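Local coordinates for Lactamase_B domain-containing protein (Pontibacter korlensis, PDB 6XFR) that probably hydrolyses beta-lactam antibiotics to substituted beta-amino acids as a zinc-dependent class B (subclass B1) metallo-beta-lactamase, at residues B[98-101]-B[102-105]. Numbering follows the deposited sequence.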
loop_
_atom_site.group_PDB
_atom_site.type_symbol
_atom_site.label_atom_id
_atom_site.label_comp_id
_atom_site.label_asym_id
_atom_site.label_seq_id
_atom_site.Cartn_x
_atom_site.Cartn_y
_atom_site.Cartn_z
ATOM N N VAL B 98 -10.261 19.701 -14.797
ATOM C CA VAL B 98 -9.395 20.851 -14.586
ATOM C C VAL B 98 -7.953 20.401 -14.693
ATOM O O VAL B 98 -7.554 19.436 -14.030
ATOM C CB VAL B 98 -9.666 21.483 -13.203
ATOM C CG1 VAL B 98 -8.692 22.609 -12.915
ATOM C CG2 VAL B 98 -11.113 21.992 -13.130
ATOM N N THR B 99 -7.151 21.130 -15.476
ATOM C CA THR B 99 -5.779 20.712 -15.726
ATOM C C THR B 99 -4.861 21.934 -15.684
ATOM O O THR B 99 -5.301 23.074 -15.537
ATOM C CB THR B 99 -5.667 19.928 -17.058
ATOM O OG1 THR B 99 -5.730 20.817 -18.167
ATOM C CG2 THR B 99 -6.791 18.918 -17.221
ATOM N N SER B 100 -3.565 21.691 -15.779
ATOM C CA SER B 100 -2.634 22.778 -16.023
ATOM C C SER B 100 -2.827 23.317 -17.441
ATOM O O SER B 100 -3.451 22.677 -18.295
ATOM C CB SER B 100 -1.189 22.314 -15.808
ATOM O OG SER B 100 -0.752 21.450 -16.842
ATOM N N GLU B 101 -2.317 24.533 -17.670
ATOM C CA GLU B 101 -2.409 25.143 -18.993
ATOM C C GLU B 101 -1.733 24.271 -20.035
ATOM O O GLU B 101 -2.307 23.996 -21.090
ATOM C CB GLU B 101 -1.767 26.533 -19.000
ATOM C CG GLU B 101 -2.698 27.652 -19.306
ATOM C CD GLU B 101 -1.975 28.996 -19.515
ATOM O OE1 GLU B 101 -1.100 29.087 -20.415
ATOM O OE2 GLU B 101 -2.295 29.975 -18.795
ATOM N N LEU B 102 -0.520 23.788 -19.742
ATOM C CA LEU B 102 0.171 23.042 -20.784
ATOM C C LEU B 102 -0.401 21.641 -20.946
ATOM O O LEU B 102 -0.390 21.103 -22.060
ATOM C CB LEU B 102 1.676 22.969 -20.525
ATOM C CG LEU B 102 2.365 22.077 -21.567
ATOM C CD1 LEU B 102 2.041 22.527 -22.982
ATOM C CD2 LEU B 102 3.870 22.049 -21.386
ATOM N N THR B 103 -0.970 21.054 -19.890
ATOM C CA THR B 103 -1.679 19.809 -20.121
ATOM C C THR B 103 -2.815 20.029 -21.115
ATOM O O THR B 103 -3.004 19.228 -22.040
ATOM C CB THR B 103 -2.220 19.236 -18.809
ATOM O OG1 THR B 103 -1.149 18.687 -18.008
ATOM C CG2 THR B 103 -3.243 18.147 -19.102
ATOM N N ALA B 104 -3.521 21.162 -21.009
ATOM C CA ALA B 104 -4.573 21.466 -21.974
ATOM C C ALA B 104 -3.998 21.652 -23.377
ATOM O O ALA B 104 -4.609 21.246 -24.375
ATOM C CB ALA B 104 -5.351 22.696 -21.517
ATOM N N ILE B 105 -2.821 22.277 -23.472
ATOM C CA ILE B 105 -2.193 22.488 -24.770
ATOM C C ILE B 105 -1.843 21.149 -25.413
ATOM O O ILE B 105 -2.190 20.891 -26.578
ATOM C CB ILE B 105 -0.952 23.397 -24.635
ATOM C CG1 ILE B 105 -1.331 24.786 -24.080
ATOM C CG2 ILE B 105 -0.236 23.553 -26.007
ATOM C CD1 ILE B 105 -0.122 25.721 -23.777
#
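Ser100 and Thr103 meet where strand 98-100 turns into helix 101-109, the first junction of a beta-alpha-beta unit completed by strand 117-119, and Ser100 is the N-cap residue. Hydroxyl to hydroxyl, Ser100 OG donates to Thr103 OG1 at 3.0 Å. The serine torsion (chi1 72°) tucks OG between its own backbone N and carbonyl carbon, over the start of the helix, where it also lies 3.1 Å from Thr103 N. Thr103 OG1 is also hydrogen-bonded to Asp144 OD2, and the Thr103 side chain lies about 5 Å from that of the zinc ligand His78, which places this end of the helix beside a ligand of the zinc site. Among backbone bonds, Ala104 N reaches Ser100 O and Ile105 N reaches Glu101 O (3.0 Å), opening the i to i+4 ladder. Ser100 O is gripped twice: Thr99 OG1 donates to it at 2.9 Å from the opposite face of the carbonyl plane to Ala104 N. Nonpolar contact is carried by the buried threonines. The Thr103 methyl CG2 swings to the far side from the residue's own N and lies against Thr99, whose other neighbours include Pro76, Pro115 and Thr118; the closest approach is Thr103 CG2 to Thr99 CB, 3.6 Å.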